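Local coordinates for DUF3224 domain-containing protein (Shewanella oneidensis, PDB 2OOJ) that is of unknown function but is a DUF3224-family protein that probably folds as a small antiparallel beta barrel of the allene oxide cyclase type, forming a two-subunit assembly, at residues T5-K10 with G72-R77; A62-I67 with G92-H97. All blocks are in the same frame, centred on the assembly; numbering follows the deposited sequence.

Interaction 1 of 2, residues T5-K10 with G72-R77; sequences TKVTGK and GKLCGR
V7 sets its two methyl branches against neighbouring residues of a tight turn: CG1 approaches C75, while CG2 approaches the tip of L74. V7 CG1 lies 4.2 Å from C75 SG, and V7 CG2 lies 4.3 Å from L74 CD1, both ordinary van der Waals distances. With chi1 of V7 at -65°, CG1 stands anti to the carbonyl carbon and CG2 falls between the backbone N and that carbon, an orientation that aims one branch at each partner. C75 points its CB toward the facing strand and brings only its sulfur to the contact. L74 reaches V7 with the CD1 branch at the end of its side chain. V7 and L74 are buried, whereas C75 remains exposed. No hydrogen bond joins the two segments, and the V7 and C75 CA atoms remain 8.8 Å apart, so strand 5-18 and the turn meet through side chains alone. The turn is a type I' beta turn from L74 to R77, closing a two-residue beta hairpin between strands 73-74 and 77-90. Two backbone bonds lock it, L74 N to R77 O at 2.9 Å and R77 N to L74 O at 3.1 Å. C75 and G76 take the two central positions, both with positive phi. In the curled antiparallel sheet, consistent with the barrel of this clan, the hairpin tip meets strand 5-18, which is not its sheet partner, and the centre of the contact lies about 15 Å from the centre of the chain. E42 touches both V7 and C75, and L109 packs on L74.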
ATOM      1  N   THR B   5      21.198   5.606 -11.524  1.00 35.37           N
ATOM      2  CA  THR B   5      20.861   5.600 -12.937  1.00 35.28           C
ATOM      3  C   THR B   5      19.351   5.855 -13.022  1.00 32.43           C
ATOM      4  O   THR B   5      18.577   5.247 -12.276  1.00 31.82           O
ATOM      5  CB  THR B   5      21.220   4.253 -13.587  1.00 36.91           C
ATOM      6  OG1 THR B   5      22.640   4.037 -13.513  1.00 34.94           O
ATOM      7  CG2 THR B   5      20.782   4.207 -15.052  1.00 32.34           C
ATOM      8  N   LYS B   6      18.946   6.754 -13.905  1.00 30.56           N
ATOM      9  CA  LYS B   6      17.522   7.049 -14.118  1.00 31.89           C
ATOM     10  C   LYS B   6      17.172   6.781 -15.558  1.00 30.80           C
ATOM     11  O   LYS B   6      17.776   7.381 -16.466  1.00 34.04           O
ATOM     12  CB  LYS B   6      17.205   8.503 -13.766  1.00 32.22           C
ATOM     13  CG  LYS B   6      15.730   8.884 -14.047  1.00 43.25           C
ATOM     14  CD  LYS B   6      15.313  10.115 -13.247  1.00 49.04           C
ATOM     15  CE  LYS B   6      14.217  10.896 -13.933  1.00 58.19           C
ATOM     16  NZ  LYS B   6      14.761  11.939 -14.860  1.00 63.99           N
ATOM     17  N   VAL B   7      16.252   5.847 -15.760  1.00 30.32           N
ATOM     18  CA  VAL B   7      15.787   5.434 -17.064  1.00 29.69           C
ATOM     19  C   VAL B   7      14.314   5.753 -17.161  1.00 27.74           C
ATOM     20  O   VAL B   7      13.609   5.691 -16.171  1.00 27.34           O
ATOM     21  CB  VAL B   7      16.003   3.929 -17.343  1.00 29.01           C
ATOM     22  CG1 VAL B   7      17.509   3.578 -17.385  1.00 29.59           C
ATOM     23  CG2 VAL B   7      15.287   3.042 -16.328  1.00 28.26           C
ATOM     24  N   THR B   8      13.880   6.088 -18.362  1.00 31.56           N
ATOM     25  CA  THR B   8      12.497   6.490 -18.651  1.00 28.37           C
ATOM     26  C   THR B   8      11.960   5.682 -19.830  1.00 30.33           C
ATOM     27  O   THR B   8      12.692   5.325 -20.773  1.00 30.79           O
ATOM     28  CB  THR B   8      12.378   7.985 -18.991  1.00 32.02           C
ATOM     29  OG1 THR B   8      12.902   8.754 -17.905  1.00 34.07           O
ATOM     30  CG2 THR B   8      10.865   8.400 -19.186  1.00 34.78           C
ATOM     31  N   GLY B   9      10.669   5.410 -19.800  1.00 29.76           N
ATOM     32  CA  GLY B   9      10.060   4.570 -20.829  1.00 29.09           C
ATOM     33  C   GLY B   9       8.564   4.446 -20.657  1.00 30.22           C
ATOM     34  O   GLY B   9       8.026   4.923 -19.671  1.00 29.82           O
ATOM     35  N   LYS B  10       7.910   3.817 -21.630  1.00 30.77           N
ATOM     36  CA  LYS B  10       6.455   3.669 -21.636  1.00 32.06           C
ATOM     37  C   LYS B  10       6.046   2.455 -20.815  1.00 30.74           C
ATOM     38  O   LYS B  10       6.798   1.516 -20.671  1.00 33.31           O
ATOM     39  CB  LYS B  10       5.967   3.485 -23.075  1.00 33.68           C
ATOM     40  CG  LYS B  10       6.356   4.654 -23.960  1.00 36.05           C
ATOM     41  CD  LYS B  10       5.740   4.580 -25.357  1.00 39.25           C
ATOM     42  CE  LYS B  10       5.937   5.944 -26.045  1.00 48.05           C
ATOM     43  NZ  LYS B  10       5.391   6.002 -27.442  1.00 52.62           N
ATOM     44  N   GLY B  72      11.598  -9.447 -16.180  1.00 28.32           N
ATOM     45  CA  GLY B  72      12.083  -8.923 -17.439  1.00 27.83           C
ATOM     46  C   GLY B  72      13.515  -8.502 -17.384  1.00 29.10           C
ATOM     47  O   GLY B  72      14.332  -9.072 -16.654  1.00 31.56           O
ATOM     48  N   LYS B  73      13.822  -7.467 -18.155  1.00 30.43           N
ATOM     49  CA  LYS B  73      15.183  -7.021 -18.314  1.00 31.87           C
ATOM     50  C   LYS B  73      15.275  -5.549 -17.941  1.00 30.82           C
ATOM     51  O   LYS B  73      14.403  -4.763 -18.295  1.00 31.38           O
ATOM     52  CB  LYS B  73      15.635  -7.223 -19.769  1.00 33.22           C
ATOM     53  CG  LYS B  73      16.004  -8.646 -20.095  1.00 38.00           C
ATOM     54  CD  LYS B  73      16.652  -8.717 -21.479  1.00 43.68           C
ATOM     55  CE  LYS B  73      16.815 -10.163 -21.896  1.00 52.96           C
ATOM     56  NZ  LYS B  73      17.383 -10.276 -23.275  1.00 62.41           N
ATOM     57  N   LEU B  74      16.320  -5.211 -17.208  1.00 27.87           N
ATOM     58  CA  LEU B  74      16.623  -3.835 -16.875  1.00 29.17           C
ATOM     59  C   LEU B  74      18.011  -3.534 -17.393  1.00 30.68           C
ATOM     60  O   LEU B  74      19.004  -4.096 -16.913  1.00 28.97           O
ATOM     61  CB  LEU B  74      16.560  -3.636 -15.354  1.00 29.03           C
ATOM     62  CG  LEU B  74      16.839  -2.224 -14.818  1.00 25.76           C
ATOM     63  CD1 LEU B  74      15.844  -1.174 -15.416  1.00 22.46           C
ATOM     64  CD2 LEU B  74      16.780  -2.334 -13.289  1.00 24.48           C
ATOM     65  N   CYS B  75      18.101  -2.600 -18.334  1.00 32.42           N
ATOM     66  CA  CYS B  75      19.356  -2.334 -19.046  1.00 33.82           C
ATOM     67  C   CYS B  75      20.013  -3.604 -19.528  1.00 36.14           C
ATOM     68  O   CYS B  75      21.225  -3.823 -19.333  1.00 38.43           O
ATOM     69  CB  CYS B  75      20.316  -1.561 -18.166  1.00 32.68           C
ATOM     70  SG  CYS B  75      19.725   0.040 -17.721  1.00 41.13           S
ATOM     71  N   GLY B  76      19.208  -4.466 -20.119  1.00 37.22           N
ATOM     72  CA  GLY B  76      19.696  -5.676 -20.731  1.00 39.20           C
ATOM     73  C   GLY B  76      19.842  -6.872 -19.816  1.00 42.10           C
ATOM     74  O   GLY B  76      20.010  -7.990 -20.303  1.00 44.27           O
ATOM     75  N   ARG B  77      19.742  -6.672 -18.503  1.00 39.65           N
ATOM     76  CA  ARG B  77      19.969  -7.758 -17.573  1.00 38.11           C
ATOM     77  C   ARG B  77      18.676  -8.356 -17.093  1.00 35.65           C
ATOM     78  O   ARG B  77      17.800  -7.636 -16.647  1.00 34.38           O
ATOM     79  CB  ARG B  77      20.753  -7.255 -16.378  1.00 39.32           C
ATOM     80  CG  ARG B  77      22.152  -6.829 -16.721  1.00 45.76           C
ATOM     81  CD  ARG B  77      22.767  -6.129 -15.550  1.00 56.64           C
ATOM     82  NE  ARG B  77      23.171  -7.047 -14.490  1.00 64.06           N
ATOM     83  CZ  ARG B  77      23.402  -6.695 -13.226  1.00 67.31           C
ATOM     84  NH1 ARG B  77      23.242  -5.438 -12.827  1.00 69.95           N
ATOM     85  NH2 ARG B  77      23.782  -7.621 -12.349  1.00 67.18           N
TER

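Interaction 2 of 2, residues A62-I67 with G92-H97; sequences AGYVAI and GQNRLH
The hydroxyl of Y64 is hydrogen-bonded to H85 ND1 on strand 77-90 and, across the contact, abuts the end of L96. Y64 OH lies only 3.2 Å from L96 CD1, a tight approach, and Y64 CZ is 3.8 Å from that same methyl; the second branch, L96 CD2, also stands 3.8 Å from Y64 OH. The leucine places CG anti to its own backbone nitrogen (chi1 179°), which carries both methyls toward the phenol end. On the ring's margin beside CE1, the terminal amide of N94 comes in at the edge, the two planes turned 55° apart. Strands 62-71 and 93-107 are not direct partners: strand 77-90 pairs antiparallel with both, and the Y64 side chain reaches past strand 77-90 to strand 93-107. V65 points away from this contact and packs on V65 of the second subunit, so Y64 probably looks into the interior of the curled sheet while its neighbour serves the dimer interface. The hydroxyl is satisfied by H85, and a leucine methyl offers it no hydrogen bond, so the link between the two non-adjacent strands rests on close packing, not on a polar bond.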
ATOM      1  N   ALA B  62      -8.447  10.338  -2.627  1.00 26.73           N
ATOM      2  CA  ALA B  62      -8.511   8.900  -2.665  1.00 27.35           C
ATOM      3  C   ALA B  62      -7.145   8.356  -2.187  1.00 27.01           C
ATOM      4  O   ALA B  62      -6.187   9.109  -2.033  1.00 29.36           O
ATOM      5  CB  ALA B  62      -8.787   8.429  -4.065  1.00 26.43           C
ATOM      6  N   GLY B  63      -7.087   7.055  -1.984  1.00 26.02           N
ATOM      7  CA  GLY B  63      -5.794   6.392  -1.694  1.00 27.94           C
ATOM      8  C   GLY B  63      -5.745   5.093  -2.427  1.00 28.90           C
ATOM      9  O   GLY B  63      -6.799   4.547  -2.758  1.00 29.39           O
ATOM     10  N   TYR B  64      -4.535   4.627  -2.765  1.00 25.20           N
ATOM     11  CA  TYR B  64      -4.391   3.274  -3.238  1.00 25.30           C
ATOM     12  C   TYR B  64      -3.023   2.711  -2.780  1.00 24.56           C
ATOM     13  O   TYR B  64      -2.105   3.466  -2.434  1.00 23.37           O
ATOM     14  CB  TYR B  64      -4.536   3.233  -4.748  1.00 30.81           C
ATOM     15  CG  TYR B  64      -3.277   3.473  -5.539  1.00 32.57           C
ATOM     16  CD1 TYR B  64      -2.859   4.741  -5.888  1.00 39.75           C
ATOM     17  CD2 TYR B  64      -2.516   2.396  -5.957  1.00 38.27           C
ATOM     18  CE1 TYR B  64      -1.662   4.920  -6.636  1.00 38.16           C
ATOM     19  CE2 TYR B  64      -1.361   2.553  -6.674  1.00 40.62           C
ATOM     20  CZ  TYR B  64      -0.933   3.811  -7.018  1.00 41.01           C
ATOM     21  OH  TYR B  64       0.251   3.907  -7.763  1.00 44.20           O
ATOM     22  N   VAL B  65      -2.957   1.403  -2.758  1.00 24.45           N
ATOM     23  CA  VAL B  65      -1.718   0.629  -2.501  1.00 24.66           C
ATOM     24  C   VAL B  65      -1.720  -0.525  -3.511  1.00 27.05           C
ATOM     25  O   VAL B  65      -2.772  -0.839  -4.074  1.00 26.84           O
ATOM     26  CB  VAL B  65      -1.641   0.118  -1.066  1.00 25.03           C
ATOM     27  CG1 VAL B  65      -1.701   1.240  -0.082  1.00 26.42           C
ATOM     28  CG2 VAL B  65      -2.709  -0.935  -0.716  1.00 20.57           C
ATOM     29  N   ALA B  66      -0.550  -1.098  -3.773  1.00 23.87           N
ATOM     30  CA  ALA B  66      -0.404  -2.199  -4.712  1.00 22.75           C
ATOM     31  C   ALA B  66       0.938  -2.861  -4.447  1.00 23.39           C
ATOM     32  O   ALA B  66       1.833  -2.206  -3.951  1.00 23.78           O
ATOM     33  CB  ALA B  66      -0.458  -1.669  -6.136  1.00 23.36           C
ATOM     34  N   ILE B  67       1.044  -4.140  -4.812  1.00 23.18           N
ATOM     35  CA  ILE B  67       2.280  -4.909  -4.877  1.00 23.36           C
ATOM     36  C   ILE B  67       2.238  -5.670  -6.179  1.00 28.21           C
ATOM     37  O   ILE B  67       1.238  -6.302  -6.509  1.00 26.51           O
ATOM     38  CB  ILE B  67       2.402  -5.902  -3.687  1.00 24.24           C
ATOM     39  CG1 ILE B  67       2.656  -5.082  -2.404  1.00 29.58           C
ATOM     40  CG2 ILE B  67       3.518  -6.917  -3.871  1.00 29.11           C
ATOM     41  CD1 ILE B  67       2.879  -5.916  -1.167  1.00 29.47           C
ATOM     42  N   GLY B  92      -6.840  16.107  -6.322  1.00 35.45           N
ATOM     43  CA  GLY B  92      -6.476  15.632  -7.630  1.00 34.42           C
ATOM     44  C   GLY B  92      -4.997  15.409  -7.797  1.00 35.51           C
ATOM     45  O   GLY B  92      -4.547  14.915  -8.853  1.00 35.49           O
ATOM     46  N   GLN B  93      -4.235  15.709  -6.746  1.00 36.35           N
ATOM     47  CA  GLN B  93      -2.788  15.559  -6.827  1.00 40.11           C
ATOM     48  C   GLN B  93      -2.340  14.322  -6.111  1.00 39.57           C
ATOM     49  O   GLN B  93      -2.363  14.299  -4.884  1.00 34.32           O
ATOM     50  CB  GLN B  93      -2.065  16.744  -6.199  1.00 42.57           C
ATOM     51  CG  GLN B  93      -0.537  16.445  -6.069  1.00 50.89           C
ATOM     52  CD  GLN B  93       0.312  17.668  -6.000  1.00 57.68           C
ATOM     53  OE1 GLN B  93       0.474  18.371  -6.989  1.00 60.84           O
ATOM     54  NE2 GLN B  93       0.876  17.930  -4.823  1.00 64.66           N
ATOM     55  N   ASN B  94      -1.903  13.305  -6.852  1.00 40.25           N
ATOM     56  CA  ASN B  94      -1.444  12.069  -6.219  1.00 41.84           C
ATOM     57  C   ASN B  94      -0.037  12.206  -5.708  1.00 41.85           C
ATOM     58  O   ASN B  94       0.842  12.613  -6.445  1.00 48.02           O
ATOM     59  CB  ASN B  94      -1.511  10.860  -7.172  1.00 44.28           C
ATOM     60  CG  ASN B  94      -1.270   9.519  -6.431  1.00 49.93           C
ATOM     61  OD1 ASN B  94      -1.328   9.459  -5.200  1.00 47.24           O
ATOM     62  ND2 ASN B  94      -0.996   8.453  -7.187  1.00 53.28           N
ATOM     63  N   ARG B  95       0.187  11.901  -4.444  1.00 39.08           N
ATOM     64  CA  ARG B  95       1.531  11.870  -3.918  1.00 39.24           C
ATOM     65  C   ARG B  95       1.871  10.389  -3.818  1.00 38.90           C
ATOM     66  O   ARG B  95       1.302   9.694  -2.981  1.00 37.29           O
ATOM     67  CB  ARG B  95       1.573  12.524  -2.562  1.00 37.55           C
ATOM     68  N   LEU B  96       2.776   9.903  -4.674  1.00 37.39           N
ATOM     69  CA  LEU B  96       3.012   8.462  -4.824  1.00 35.60           C
ATOM     70  C   LEU B  96       4.383   8.110  -4.312  1.00 37.34           C
ATOM     71  O   LEU B  96       5.353   8.735  -4.705  1.00 37.13           O
ATOM     72  CB  LEU B  96       2.941   8.055  -6.286  1.00 35.55           C
ATOM     73  CG  LEU B  96       3.190   6.562  -6.551  1.00 37.48           C
ATOM     74  CD1 LEU B  96       2.157   5.679  -5.850  1.00 34.77           C
ATOM     75  CD2 LEU B  96       3.230   6.256  -8.048  1.00 40.03           C
ATOM     76  N   HIS B  97       4.446   7.131  -3.417  1.00 33.93           N
ATOM     77  CA  HIS B  97       5.689   6.450  -3.085  1.00 33.64           C
ATOM     78  C   HIS B  97       5.697   5.060  -3.753  1.00 30.62           C
ATOM     79  O   HIS B  97       4.796   4.261  -3.536  1.00 28.24           O
ATOM     80  CB  HIS B  97       5.840   6.280  -1.586  1.00 35.06           C
ATOM     81  CG  HIS B  97       7.129   5.626  -1.210  1.00 46.16           C
ATOM     82  ND1 HIS B  97       8.345   6.264  -1.326  1.00 51.23           N
ATOM     83  CD2 HIS B  97       7.401   4.366  -0.799  1.00 51.88           C
ATOM     84  CE1 HIS B  97       9.307   5.435  -0.959  1.00 56.07           C
ATOM     85  NE2 HIS B  97       8.761   4.280  -0.626  1.00 47.25           N
TER

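In the fold
Both contacts are made by side chains alone, between parts of one curled antiparallel sheet that are not paired with each other, at sites on opposite sides of the chain's centre. The centres of interaction 1 and interaction 2 lie 23 Å apart, and their nearest atoms are about 13 Å apart, so they do not touch. The backbone connects them: strand 62-71, which supplies part of interaction 2, turns a corner at G72 and is followed by strand 73-74 of interaction 1. The segments of interaction 2 themselves supply residues that touch the second subunit, whereas no other chain of the assembly touches segments 5-10 and 72-77. With no active site or ligand established, neither contact can be assigned to one.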